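Local coordinates for protein catalase-3 (Neurospora crassa, PDB 4AJ9) that breaks down hydrogen peroxide to water and oxygen as a heme-containing catalase and so probably protects the cell from its toxic effects, at residues A186-F191 and T294-E299; T453-Q458 and K669-F674; A463-A468 and A675-D680; N479-L484 and R494-L499. All coordinates share one frame; numbering follows the deposited sequence.

Contact 1 of 4, residues A186-F191 and T294-E299; sequences ALHTLF and TKFLPE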
loop_
_atom_site.group_PDB
_atom_site.type_symbol
_atom_site.label_atom_id
_atom_site.label_comp_id
_atom_site.label_asym_id
_atom_site.label_seq_id
_atom_site.Cartn_x
_atom_site.Cartn_y
_atom_site.Cartn_z
ATOM N N ALA C 186 -15.165 -11.348 30.685
ATOM C CA ALA C 186 -14.932 -12.340 29.630
ATOM C C ALA C 186 -15.517 -13.705 29.973
ATOM O O ALA C 186 -15.645 -14.568 29.105
ATOM C CB ALA C 186 -13.420 -12.470 29.343
ATOM N N LEU C 187 -15.897 -13.906 31.230
ATOM C CA LEU C 187 -16.287 -15.251 31.660
ATOM C C LEU C 187 -17.551 -15.753 30.970
ATOM O O LEU C 187 -17.739 -16.967 30.787
ATOM C CB LEU C 187 -16.437 -15.320 33.180
ATOM C CG LEU C 187 -15.115 -15.134 33.922
ATOM C CD1 LEU C 187 -15.369 -14.863 35.394
ATOM C CD2 LEU C 187 -14.190 -16.345 33.730
ATOM N N HIS C 188 -18.421 -14.837 30.570
ATOM C CA HIS C 188 -19.692 -15.275 30.004
ATOM C C HIS C 188 -19.460 -15.872 28.628
ATOM O O HIS C 188 -19.805 -17.031 28.375
ATOM C CB HIS C 188 -20.736 -14.148 29.977
ATOM C CG HIS C 188 -22.136 -14.626 29.709
ATOM N ND1 HIS C 188 -23.207 -13.766 29.574
ATOM C CD2 HIS C 188 -22.635 -15.876 29.544
ATOM C CE1 HIS C 188 -24.303 -14.466 29.334
ATOM N NE2 HIS C 188 -23.983 -15.749 29.306
ATOM N N THR C 189 -18.857 -15.095 27.737
ATOM C CA THR C 189 -18.564 -15.606 26.410
ATOM C C THR C 189 -17.679 -16.844 26.508
ATOM O O THR C 189 -17.827 -17.779 25.728
ATOM C CB THR C 189 -17.912 -14.527 25.510
ATOM O OG1 THR C 189 -18.794 -13.408 25.405
ATOM C CG2 THR C 189 -17.652 -15.074 24.101
ATOM N N LEU C 190 -16.780 -16.870 27.490
ATOM C CA LEU C 190 -15.925 -18.032 27.677
ATOM C C LEU C 190 -16.756 -19.315 27.866
ATOM O O LEU C 190 -16.517 -20.322 27.200
ATOM C CB LEU C 190 -14.963 -17.811 28.849
ATOM C CG LEU C 190 -13.991 -18.950 29.177
ATOM C CD1 LEU C 190 -13.042 -19.267 28.003
ATOM C CD2 LEU C 190 -13.214 -18.609 30.437
ATOM N N PHE C 191 -17.739 -19.274 28.761
ATOM C CA PHE C 191 -18.603 -20.435 29.007
ATOM C C PHE C 191 -19.308 -20.903 27.731
ATOM O O PHE C 191 -19.420 -22.103 27.469
ATOM C CB PHE C 191 -19.623 -20.127 30.119
ATOM C CG PHE C 191 -19.148 -20.497 31.499
ATOM C CD1 PHE C 191 -17.947 -20.007 31.989
ATOM C CD2 PHE C 191 -19.883 -21.364 32.291
ATOM C CE1 PHE C 191 -17.501 -20.364 33.246
ATOM C CE2 PHE C 191 -19.440 -21.726 33.549
ATOM C CZ PHE C 191 -18.247 -21.228 34.026
ATOM N N THR C 294 -22.116 -7.939 27.323
ATOM C CA THR C 294 -21.768 -9.182 28.001
ATOM C C THR C 294 -23.016 -9.859 28.551
ATOM O O THR C 294 -22.915 -10.860 29.247
ATOM C CB THR C 294 -20.752 -8.960 29.167
ATOM O OG1 THR C 294 -21.368 -8.196 30.213
ATOM C CG2 THR C 294 -19.493 -8.213 28.663
ATOM N N LYS C 295 -24.185 -9.302 28.241
ATOM C CA LYS C 295 -25.448 -9.827 28.749
ATOM C C LYS C 295 -26.382 -10.127 27.583
ATOM O O LYS C 295 -26.365 -9.417 26.580
ATOM C CB LYS C 295 -26.128 -8.810 29.668
ATOM C CG LYS C 295 -25.253 -8.221 30.775
ATOM C CD LYS C 295 -25.159 -9.144 31.974
ATOM C CE LYS C 295 -24.422 -8.468 33.133
ATOM N NZ LYS C 295 -23.076 -7.968 32.736
ATOM N N PHE C 296 -27.178 -11.188 27.709
ATOM C CA PHE C 296 -28.297 -11.413 26.793
ATOM C C PHE C 296 -29.637 -11.249 27.513
ATOM O O PHE C 296 -29.692 -11.267 28.735
ATOM C CB PHE C 296 -28.209 -12.768 26.059
ATOM C CG PHE C 296 -28.366 -13.978 26.949
ATOM C CD1 PHE C 296 -29.626 -14.471 27.261
ATOM C CD2 PHE C 296 -27.252 -14.634 27.453
ATOM C CE1 PHE C 296 -29.772 -15.582 28.073
ATOM C CE2 PHE C 296 -27.383 -15.740 28.267
ATOM C CZ PHE C 296 -28.645 -16.221 28.583
ATOM N N LEU C 297 -30.708 -11.061 26.750
ATOM C CA LEU C 297 -32.036 -10.890 27.328
ATOM C C LEU C 297 -32.787 -12.217 27.332
ATOM O O LEU C 297 -33.145 -12.727 26.270
ATOM C CB LEU C 297 -32.820 -9.843 26.532
ATOM C CG LEU C 297 -34.223 -9.482 27.030
ATOM C CD1 LEU C 297 -34.159 -8.884 28.412
ATOM C CD2 LEU C 297 -34.882 -8.510 26.066
ATOM N N PRO C 298 -33.025 -12.788 28.526
ATOM C CA PRO C 298 -33.765 -14.052 28.595
ATOM C C PRO C 298 -35.054 -13.985 27.782
ATOM O O PRO C 298 -35.762 -12.981 27.837
ATOM C CB PRO C 298 -34.065 -14.185 30.085
ATOM C CG PRO C 298 -32.886 -13.537 30.733
ATOM C CD PRO C 298 -32.528 -12.368 29.850
ATOM N N GLU C 299 -35.347 -15.033 27.019
ATOM C CA GLU C 299 -36.524 -15.039 26.163
ATOM C C GLU C 299 -37.822 -15.047 26.960
ATOM O O GLU C 299 -38.883 -14.747 26.423
ATOM C CB GLU C 299 -36.482 -16.226 25.203
ATOM C CG GLU C 299 -35.479 -16.010 24.075
ATOM C CD GLU C 299 -35.352 -17.195 23.169
ATOM O OE1 GLU C 299 -36.392 -17.808 22.845
ATOM O OE2 GLU C 299 -34.203 -17.508 22.787
#

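Contact 2 of 4, residues T453-Q458 and K669-F674; sequences TPVEQQ and KFLERF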
loop_
_atom_site.group_PDB
_atom_site.type_symbol
_atom_site.label_atom_id
_atom_site.label_comp_id
_atom_site.label_asym_id
_atom_site.label_seq_id
_atom_site.Cartn_x
_atom_site.Cartn_y
_atom_site.Cartn_z
ATOM N N THR C 453 -28.158 -29.137 29.778
ATOM C CA THR C 453 -28.381 -30.494 30.273
ATOM C C THR C 453 -27.167 -30.975 31.070
ATOM O O THR C 453 -26.079 -30.393 30.976
ATOM C CB THR C 453 -28.669 -31.499 29.131
ATOM O OG1 THR C 453 -27.454 -31.810 28.442
ATOM C CG2 THR C 453 -29.679 -30.937 28.151
ATOM N N PRO C 454 -27.350 -32.026 31.882
ATOM C CA PRO C 454 -26.255 -32.503 32.732
ATOM C C PRO C 454 -24.983 -32.885 31.963
ATOM O O PRO C 454 -23.893 -32.546 32.415
ATOM C CB PRO C 454 -26.857 -33.734 33.412
ATOM C CG PRO C 454 -28.319 -33.423 33.483
ATOM C CD PRO C 454 -28.625 -32.697 32.197
ATOM N N VAL C 455 -25.111 -33.599 30.853
ATOM C CA VAL C 455 -23.937 -34.004 30.080
ATOM C C VAL C 455 -23.378 -32.796 29.330
ATOM O O VAL C 455 -22.167 -32.666 29.127
ATOM C CB VAL C 455 -24.277 -35.129 29.082
ATOM C CG1 VAL C 455 -23.080 -35.411 28.166
ATOM C CG2 VAL C 455 -24.688 -36.391 29.837
ATOM N N GLU C 456 -24.280 -31.911 28.926
ATOM C CA GLU C 456 -23.900 -30.657 28.291
ATOM C C GLU C 456 -23.060 -29.818 29.249
ATOM O O GLU C 456 -22.048 -29.237 28.856
ATOM C CB GLU C 456 -25.151 -29.895 27.875
ATOM C CG GLU C 456 -24.933 -28.901 26.772
ATOM C CD GLU C 456 -26.234 -28.429 26.156
ATOM O OE1 GLU C 456 -27.294 -28.549 26.821
ATOM O OE2 GLU C 456 -26.190 -27.942 25.008
ATOM N N GLN C 457 -23.477 -29.764 30.512
ATOM C CA GLN C 457 -22.687 -29.097 31.549
ATOM C C GLN C 457 -21.338 -29.788 31.688
ATOM O O GLN C 457 -20.308 -29.147 31.920
ATOM C CB GLN C 457 -23.426 -29.121 32.892
ATOM C CG GLN C 457 -24.677 -28.255 32.947
ATOM C CD GLN C 457 -25.356 -28.323 34.310
ATOM O OE1 GLN C 457 -25.223 -29.317 35.017
ATOM N NE2 GLN C 457 -26.071 -27.262 34.689
ATOM N N GLN C 458 -21.341 -31.106 31.537
ATOM C CA GLN C 458 -20.099 -31.856 31.665
ATOM C C GLN C 458 -19.135 -31.485 30.534
ATOM O O GLN C 458 -17.934 -31.391 30.753
ATOM C CB GLN C 458 -20.359 -33.367 31.695
ATOM C CG GLN C 458 -19.114 -34.197 32.023
ATOM C CD GLN C 458 -18.608 -33.978 33.431
ATOM O OE1 GLN C 458 -19.276 -34.328 34.407
ATOM N NE2 GLN C 458 -17.414 -33.415 33.548
ATOM N N LYS C 669 -26.470 -36.859 18.679
ATOM C CA LYS C 669 -25.464 -37.371 19.603
ATOM C C LYS C 669 -26.130 -38.144 20.729
ATOM O O LYS C 669 -27.116 -37.686 21.322
ATOM C CB LYS C 669 -24.621 -36.239 20.197
ATOM C CG LYS C 669 -23.745 -35.499 19.191
ATOM C CD LYS C 669 -22.651 -36.388 18.640
ATOM C CE LYS C 669 -21.408 -35.561 18.301
ATOM N NZ LYS C 669 -20.483 -36.311 17.415
ATOM N N PHE C 670 -25.581 -39.313 21.027
ATOM C CA PHE C 670 -26.098 -40.137 22.100
ATOM C C PHE C 670 -25.292 -39.929 23.368
ATOM O O PHE C 670 -24.243 -40.537 23.564
ATOM C CB PHE C 670 -26.163 -41.596 21.657
ATOM C CG PHE C 670 -27.287 -41.858 20.711
ATOM C CD1 PHE C 670 -27.165 -41.543 19.368
ATOM C CD2 PHE C 670 -28.499 -42.347 21.174
ATOM C CE1 PHE C 670 -28.214 -41.749 18.499
ATOM C CE2 PHE C 670 -29.554 -42.559 20.308
ATOM C CZ PHE C 670 -29.410 -42.261 18.962
ATOM N N LEU C 671 -25.806 -39.051 24.222
ATOM C CA LEU C 671 -25.060 -38.534 25.365
ATOM C C LEU C 671 -24.908 -39.535 26.506
ATOM O O LEU C 671 -24.200 -39.267 27.481
ATOM C CB LEU C 671 -25.718 -37.253 25.886
ATOM C CG LEU C 671 -25.827 -36.101 24.886
ATOM C CD1 LEU C 671 -26.473 -34.875 25.549
ATOM C CD2 LEU C 671 -24.457 -35.759 24.317
ATOM N N GLU C 672 -25.557 -40.688 26.394
ATOM C CA GLU C 672 -25.420 -41.693 27.441
ATOM C C GLU C 672 -24.025 -42.293 27.425
ATOM O O GLU C 672 -23.635 -42.985 28.360
ATOM C CB GLU C 672 -26.478 -42.792 27.317
ATOM C CG GLU C 672 -26.907 -43.087 25.901
ATOM C CD GLU C 672 -27.957 -42.113 25.407
ATOM O OE1 GLU C 672 -29.045 -42.048 26.017
ATOM O OE2 GLU C 672 -27.696 -41.417 24.409
ATOM N N ARG C 673 -23.272 -42.009 26.365
ATOM C CA ARG C 673 -21.945 -42.601 26.179
ATOM C C ARG C 673 -20.833 -41.783 26.819
ATOM O O ARG C 673 -19.648 -42.111 26.683
ATOM C CB ARG C 673 -21.650 -42.787 24.692
ATOM C CG ARG C 673 -22.666 -43.664 23.988
ATOM C CD ARG C 673 -22.277 -43.937 22.547
ATOM N NE ARG C 673 -23.432 -44.437 21.812
ATOM C CZ ARG C 673 -23.573 -44.382 20.494
ATOM N NH1 ARG C 673 -22.617 -43.859 19.737
ATOM N NH2 ARG C 673 -24.677 -44.859 19.935
ATOM N N PHE C 674 -21.213 -40.722 27.522
ATOM C CA PHE C 674 -20.240 -39.832 28.140
ATOM C C PHE C 674 -20.356 -39.795 29.654
ATOM O O PHE C 674 -21.402 -39.439 30.194
ATOM C CB PHE C 674 -20.379 -38.428 27.557
ATOM C CG PHE C 674 -20.182 -38.394 26.078
ATOM C CD1 PHE C 674 -21.242 -38.640 25.225
ATOM C CD2 PHE C 674 -18.922 -38.179 25.537
ATOM C CE1 PHE C 674 -21.064 -38.635 23.857
ATOM C CE2 PHE C 674 -18.742 -38.179 24.164
ATOM C CZ PHE C 674 -19.813 -38.405 23.330
#

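Contact 3 of 4, residues A463-A468 and A675-D680; sequences AIRFEA and AVDGDD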
loop_
_atom_site.group_PDB
_atom_site.type_symbol
_atom_site.label_atom_id
_atom_site.label_comp_id
_atom_site.label_asym_id
_atom_site.label_seq_id
_atom_site.Cartn_x
_atom_site.Cartn_y
_atom_site.Cartn_z
ATOM N N ALA C 463 -14.160 -29.151 28.815
ATOM C CA ALA C 463 -13.451 -28.238 27.929
ATOM C C ALA C 463 -12.565 -27.313 28.765
ATOM O O ALA C 463 -11.402 -27.065 28.435
ATOM C CB ALA C 463 -14.440 -27.443 27.078
ATOM N N ILE C 464 -13.113 -26.809 29.867
ATOM C CA ILE C 464 -12.329 -25.958 30.761
ATOM C C ILE C 464 -11.164 -26.737 31.359
ATOM O O ILE C 464 -10.044 -26.225 31.442
ATOM C CB ILE C 464 -13.190 -25.353 31.885
ATOM C CG1 ILE C 464 -14.305 -24.477 31.288
ATOM C CG2 ILE C 464 -12.314 -24.548 32.849
ATOM C CD1 ILE C 464 -15.339 -23.963 32.332
ATOM N N ARG C 465 -11.425 -27.980 31.770
ATOM C CA ARG C 465 -10.350 -28.854 32.256
ATOM C C ARG C 465 -9.258 -29.028 31.200
ATOM O O ARG C 465 -8.067 -28.923 31.494
ATOM C CB ARG C 465 -10.896 -30.244 32.628
ATOM C CG ARG C 465 -11.716 -30.297 33.907
ATOM C CD ARG C 465 -12.410 -31.673 34.046
ATOM N NE ARG C 465 -12.932 -31.916 35.390
ATOM C CZ ARG C 465 -13.750 -32.917 35.713
ATOM N NH1 ARG C 465 -14.180 -33.768 34.785
ATOM N NH2 ARG C 465 -14.152 -33.059 36.971
ATOM N N PHE C 466 -9.664 -29.325 29.970
ATOM C CA PHE C 466 -8.685 -29.541 28.903
ATOM C C PHE C 466 -7.825 -28.281 28.730
ATOM O O PHE C 466 -6.596 -28.334 28.832
ATOM C CB PHE C 466 -9.393 -29.923 27.595
ATOM C CG PHE C 466 -8.492 -29.916 26.382
ATOM C CD1 PHE C 466 -8.303 -28.751 25.654
ATOM C CD2 PHE C 466 -7.848 -31.080 25.964
ATOM C CE1 PHE C 466 -7.476 -28.730 24.533
ATOM C CE2 PHE C 466 -7.016 -31.073 24.840
ATOM C CZ PHE C 466 -6.832 -29.894 24.120
ATOM N N GLU C 467 -8.490 -27.150 28.497
ATOM C CA GLU C 467 -7.821 -25.867 28.249
ATOM C C GLU C 467 -6.931 -25.391 29.390
ATOM O O GLU C 467 -5.776 -25.030 29.174
ATOM C CB GLU C 467 -8.856 -24.781 27.920
ATOM C CG GLU C 467 -9.668 -25.086 26.663
ATOM C CD GLU C 467 -9.531 -24.020 25.594
ATOM O OE1 GLU C 467 -9.051 -22.908 25.909
ATOM O OE2 GLU C 467 -9.911 -24.296 24.433
ATOM N N ALA C 468 -7.476 -25.368 30.601
ATOM C CA ALA C 468 -6.757 -24.831 31.743
ATOM C C ALA C 468 -5.523 -25.667 32.103
ATOM O O ALA C 468 -4.539 -25.146 32.631
ATOM C CB ALA C 468 -7.699 -24.703 32.942
ATOM N N ALA C 675 -19.269 -40.166 30.324
ATOM C CA ALA C 675 -19.216 -40.183 31.783
ATOM C C ALA C 675 -19.370 -38.785 32.384
ATOM O O ALA C 675 -18.733 -37.831 31.938
ATOM C CB ALA C 675 -17.899 -40.805 32.250
ATOM N N VAL C 676 -20.207 -38.678 33.408
ATOM C CA VAL C 676 -20.353 -37.445 34.173
ATOM C C VAL C 676 -19.638 -37.610 35.509
ATOM O O VAL C 676 -19.537 -38.726 36.016
ATOM C CB VAL C 676 -21.831 -37.102 34.424
ATOM C CG1 VAL C 676 -21.946 -35.930 35.379
ATOM C CG2 VAL C 676 -22.525 -36.785 33.117
ATOM N N ASP C 677 -19.124 -36.511 36.064
ATOM C CA ASP C 677 -18.378 -36.564 37.315
ATOM C C ASP C 677 -19.210 -37.269 38.374
ATOM O O ASP C 677 -20.382 -36.954 38.546
ATOM C CB ASP C 677 -18.013 -35.157 37.783
ATOM C CG ASP C 677 -16.983 -34.506 36.894
ATOM O OD1 ASP C 677 -16.029 -35.208 36.498
ATOM O OD2 ASP C 677 -17.136 -33.303 36.573
ATOM N N GLY C 678 -18.597 -38.222 39.074
ATOM C CA GLY C 678 -19.290 -38.995 40.088
ATOM C C GLY C 678 -19.626 -40.406 39.637
ATOM O O GLY C 678 -19.830 -41.297 40.464
ATOM N N ASP C 679 -19.669 -40.616 38.324
ATOM C CA ASP C 679 -20.058 -41.909 37.761
ATOM C C ASP C 679 -19.149 -43.063 38.161
ATOM O O ASP C 679 -19.617 -44.190 38.328
ATOM C CB ASP C 679 -20.139 -41.844 36.232
ATOM C CG ASP C 679 -21.399 -41.157 35.744
ATOM O OD1 ASP C 679 -22.305 -40.901 36.574
ATOM O OD2 ASP C 679 -21.480 -40.872 34.530
ATOM N N ASP C 680 -17.857 -42.786 38.307
ATOM C CA ASP C 680 -16.873 -43.851 38.500
ATOM C C ASP C 680 -16.588 -44.154 39.970
ATOM O O ASP C 680 -15.678 -44.918 40.287
ATOM C CB ASP C 680 -15.570 -43.525 37.757
ATOM C CG ASP C 680 -14.901 -42.258 38.267
ATOM O OD1 ASP C 680 -15.615 -41.370 38.790
ATOM O OD2 ASP C 680 -13.659 -42.151 38.141
#

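Contact 4 of 4, residues N479-L484 and R494-L499; sequences NVLEQL and RVAVAL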
loop_
_atom_site.group_PDB
_atom_site.type_symbol
_atom_site.label_atom_id
_atom_site.label_comp_id
_atom_site.label_asym_id
_atom_site.label_seq_id
_atom_site.Cartn_x
_atom_site.Cartn_y
_atom_site.Cartn_z
ATOM N N ASN C 479 -5.930 -18.232 39.745
ATOM C CA ASN C 479 -6.757 -17.071 39.417
ATOM C C ASN C 479 -7.994 -17.500 38.648
ATOM O O ASN C 479 -9.089 -16.999 38.883
ATOM C CB ASN C 479 -5.944 -16.048 38.615
ATOM C CG ASN C 479 -4.845 -15.423 39.433
ATOM O OD1 ASN C 479 -4.877 -15.481 40.654
ATOM N ND2 ASN C 479 -3.868 -14.815 38.768
ATOM N N VAL C 480 -7.812 -18.434 37.720
ATOM C CA VAL C 480 -8.934 -18.994 36.977
ATOM C C VAL C 480 -9.937 -19.690 37.909
ATOM O O VAL C 480 -11.136 -19.450 37.815
ATOM C CB VAL C 480 -8.444 -19.955 35.871
ATOM C CG1 VAL C 480 -9.606 -20.712 35.257
ATOM C CG2 VAL C 480 -7.688 -19.172 34.802
ATOM N N LEU C 481 -9.446 -20.531 38.822
ATOM C CA LEU C 481 -10.331 -21.203 39.786
ATOM C C LEU C 481 -11.092 -20.201 40.644
ATOM O O LEU C 481 -12.281 -20.361 40.890
ATOM C CB LEU C 481 -9.548 -22.152 40.697
ATOM C CG LEU C 481 -9.161 -23.490 40.070
ATOM C CD1 LEU C 481 -8.385 -24.326 41.071
ATOM C CD2 LEU C 481 -10.404 -24.234 39.597
ATOM N N GLU C 482 -10.393 -19.173 41.112
ATOM C CA GLU C 482 -11.026 -18.169 41.955
ATOM C C GLU C 482 -12.190 -17.500 41.222
ATOM O O GLU C 482 -13.234 -17.219 41.812
ATOM C CB GLU C 482 -10.005 -17.130 42.409
ATOM C CG GLU C 482 -10.624 -15.956 43.121
ATOM C CD GLU C 482 -9.587 -15.021 43.702
ATOM O OE1 GLU C 482 -8.752 -14.504 42.928
ATOM O OE2 GLU C 482 -9.609 -14.802 44.934
ATOM N N GLN C 483 -12.010 -17.254 39.928
ATOM C CA GLN C 483 -13.082 -16.695 39.106
ATOM C C GLN C 483 -14.197 -17.689 38.816
ATOM O O GLN C 483 -15.374 -17.341 38.896
ATOM C CB GLN C 483 -12.521 -16.112 37.807
ATOM C CG GLN C 483 -11.591 -14.941 38.046
ATOM C CD GLN C 483 -12.285 -13.784 38.739
ATOM O OE1 GLN C 483 -13.393 -13.404 38.361
ATOM N NE2 GLN C 483 -11.637 -13.216 39.753
ATOM N N LEU C 484 -13.849 -18.921 38.460
ATOM C CA LEU C 484 -14.897 -19.900 38.186
ATOM C C LEU C 484 -15.764 -20.074 39.424
ATOM O O LEU C 484 -16.975 -20.224 39.322
ATOM C CB LEU C 484 -14.305 -21.250 37.792
ATOM C CG LEU C 484 -13.569 -21.276 36.453
ATOM C CD1 LEU C 484 -12.946 -22.652 36.243
ATOM C CD2 LEU C 484 -14.517 -20.914 35.307
ATOM N N ARG C 494 -15.092 -29.174 40.290
ATOM C CA ARG C 494 -14.900 -30.172 39.252
ATOM C C ARG C 494 -13.704 -29.846 38.349
ATOM O O ARG C 494 -12.936 -30.735 37.988
ATOM C CB ARG C 494 -16.204 -30.378 38.476
ATOM C CG ARG C 494 -17.248 -31.100 39.321
ATOM C CD ARG C 494 -18.666 -30.826 38.870
ATOM N NE ARG C 494 -19.027 -31.574 37.672
ATOM C CZ ARG C 494 -20.228 -31.524 37.103
ATOM N NH1 ARG C 494 -21.188 -30.759 37.624
ATOM N NH2 ARG C 494 -20.477 -32.233 36.018
ATOM N N VAL C 495 -13.525 -28.567 38.022
ATOM C CA VAL C 495 -12.355 -28.134 37.260
ATOM C C VAL C 495 -11.078 -28.289 38.088
ATOM O O VAL C 495 -10.073 -28.802 37.603
ATOM C CB VAL C 495 -12.490 -26.667 36.779
ATOM C CG1 VAL C 495 -11.148 -26.138 36.268
ATOM C CG2 VAL C 495 -13.587 -26.549 35.710
ATOM N N ALA C 496 -11.130 -27.850 39.342
ATOM C CA ALA C 496 -9.978 -27.948 40.237
ATOM C C ALA C 496 -9.406 -29.363 40.263
ATOM O O ALA C 496 -8.194 -29.543 40.335
ATOM C CB ALA C 496 -10.355 -27.502 41.653
ATOM N N VAL C 497 -10.274 -30.367 40.205
ATOM C CA VAL C 497 -9.805 -31.751 40.238
ATOM C C VAL C 497 -8.760 -31.993 39.159
ATOM O O VAL C 497 -7.684 -32.522 39.432
ATOM C CB VAL C 497 -10.949 -32.751 40.046
ATOM C CG1 VAL C 497 -10.381 -34.157 39.816
ATOM C CG2 VAL C 497 -11.870 -32.738 41.257
ATOM N N ALA C 498 -9.082 -31.593 37.932
ATOM C CA ALA C 498 -8.190 -31.793 36.790
ATOM C C ALA C 498 -6.835 -31.113 36.961
ATOM O O ALA C 498 -5.808 -31.632 36.523
ATOM C CB ALA C 498 -8.878 -31.311 35.494
ATOM N N LEU C 499 -6.841 -29.944 37.595
ATOM C CA LEU C 499 -5.645 -29.127 37.743
ATOM C C LEU C 499 -4.843 -29.500 38.990
ATOM O O LEU C 499 -3.783 -28.938 39.244
ATOM C CB LEU C 499 -6.045 -27.656 37.810
ATOM C CG LEU C 499 -6.962 -27.194 36.671
ATOM C CD1 LEU C 499 -7.326 -25.724 36.827
ATOM C CD2 LEU C 499 -6.290 -27.443 35.331
#

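Contact 1 of 4, residues A186-F191 and T294-E299
H188 carries this contact by turning two parts of its imidazole rim to two residues of the 294-299 loop. ND1 donates to the backbone oxygen of T294, and CE1 lies against the phenyl ring of F296. The ND1 to T294 O distance is 2.9 Å, and the bond is nearly straight, with an N-H...O angle of 163°. The acceptor lies close to the imidazole plane. At T294, ND1 approaches O somewhat out of the carbonyl plane.

The side chain reaches the loop because CG stands anti to the backbone N of H188 (chi1 -166°). CE1 then comes 3.5 Å from CE2 of F296, and NE2 of H188 is 3.6 Å from the same CE2. The two side chains cross at about a right angle, but their rings are inclined by only 41°. The rings meet rim to rim, with centroids 5.5 Å apart, so this is not a stack. The bond to T294 helps to fix the rotation of the imidazole and requires a proton on ND1.

T294 has a separate role for its side chain. Its OG1 bonds to D292, and it also accepts from K295 NZ, which forms a salt bridge with D292.

All three touching residues are buried. The side chain of T294 is about 9 Å from a bound heme, so the contact lies near the pocket. H188 sits on helix 187-193, within the catalase domain. T294 and F296 belong to the long connection between strands 270-278 and 305-314 of the antiparallel sheet. W192, further along helix 187-193, meets the H188 ring. Helix 443-450 adds Q444 and P445 beside H188.

Contact 2 of 4, residues T453-Q458 and K669-F674
V455 meets L671 with both methyls and F674 with CG1. CG1 stands anti to the backbone N of V455 (chi1 173°), which sets it 3.9 Å from CB of L671 and 4.1 Å from CB of F674. It thus touches both residues near their backbones. CG2 packs 3.7 Å from the backbone O of L671. The V455 and L671 side chains cross obliquely, and CD2 of L671 also comes 4.1 Å from CG1 of V455. F674 offers its CB, while its ring turns off from the helix. CD1 of L671 makes a looser approach to OG1 of T453, at 4.3 Å.

V455 stands in the first turn of helix 454-468. T453 and E456 form a capping box at its start. OG1 of T453 accepts from the backbone N of E456 at 3.2 Å, and OE1 of E456 accepts in return from the backbone N of T453 at 3.1 Å, using its anti lone pair. The box fixes the helix start next to V455. The other side is a short 3-10 turn, 671-673, in the loop after helix 654-667, part of the C-terminal domain of long catalases.

Further out, the carboxylate of E456 is also held by S520 and the backbone N of I521. F522 and F459 pack on L671, and V240 touches F674. R673 ties the 3-10 turn back to its own domain through the backbone oxygens of Y621, K625 and A647.

Contact 3 of 4, residues A463-A468 and A675-D680
R465 of helix 454-468 and D677, in the C-terminal loop after helix 654-667, join by a salt bridge, their side chains coming from opposite directions. Both terminal nitrogens of the guanidinium converge on one oxygen. OD1 of D677 accepts from NH1 of R465 at 2.9 Å through its syn lone pair, with an N-H...O angle of 144°. NH2 is also 2.9 Å from OD1 of D677, but this bond is weak. OD1 lies in the guanidinium plane, at its edge. The carboxylate is turned 66° out of that plane, so the pair is not a flat, two-oxygen bridge. R465 spans the gap with its chain extended from CG to NE.

Turn bonds shape the acceptor side. V676 to D679 form a type II turn, with D677 and G678 at its corner. OD2 of D679 accepts from the backbone N of V676 at 2.8 Å, from above the carboxylate plane.

Packing comes from a second subunit: its L607 lies on R465 and its P606 on D677.

The charges are shared with helix 489-499. OD2 of D677 bridges to R494 NE, and R465 NH2 donates to the backbone O of R494. One carboxylate thus links two arginines, and its negative charge probably eases their closeness.

Contact 4 of 4, residues N479-L484 and R494-L499
Two consecutive antiparallel helices, 474-487 and 489-499, form a helical hairpin here, and this contact is part of its apolar interior. The short segments run at 166° to each other, with their axes 10.4 Å apart.

L481 is central. Its CD1 lies 3.8 Å from CB of A496. Its CD2 rests over the backbone of the same residue, 3.7 Å from A496 N, and also reaches CG1 of V495 at 3.9 Å. The small A496 side chain thus lets the leucine fork come down onto the opposite helix. L481 CG approaches L499 CD1 more loosely, at 4.3 Å.

One turn on, L484 takes up V495. Its CD1 faces both methyls of the valine, 3.9 Å from V495 CG1 and 4.0 Å from V495 CG2, and the two side chains cross at about a right angle. V495 CG1 stands anti to the backbone N (chi1 167°), which lets it touch the ends of both L481 and L484.

All five residues are buried. I464 of helix 454-468 touches both L484 and V495, so a third helix packs against this pair. F191 of helix 187-193 also packs on L484. On helix 489-499, A498 makes backbone hydrogen bonds to a second subunit, and V497 touches L607 of that subunit. The arrangement is an antiparallel helical hairpin, two successive helices joined by a short link and packed by apolar side chains, within the catalase-related helical region.

Contact 1 comes first along the chain, within the catalase core, and closes before the others open. Contacts 2 and 3 share helix 454-468 and alternate along the sequence. They fasten successive parts of the C-terminal tail to that helix, with centres 11 Å apart. Contact 4 is nested within the loops they close, and its centre is 12 Å from that of contact 3. The centre of contact 1 is about 20 to 22 Å from theirs, yet F191 packs on I464 and L484. The helical region therefore joins the core to the loop after helix 654-667. Contacts 3 and 4 also meet a second subunit, bringing this junction into the tetramer.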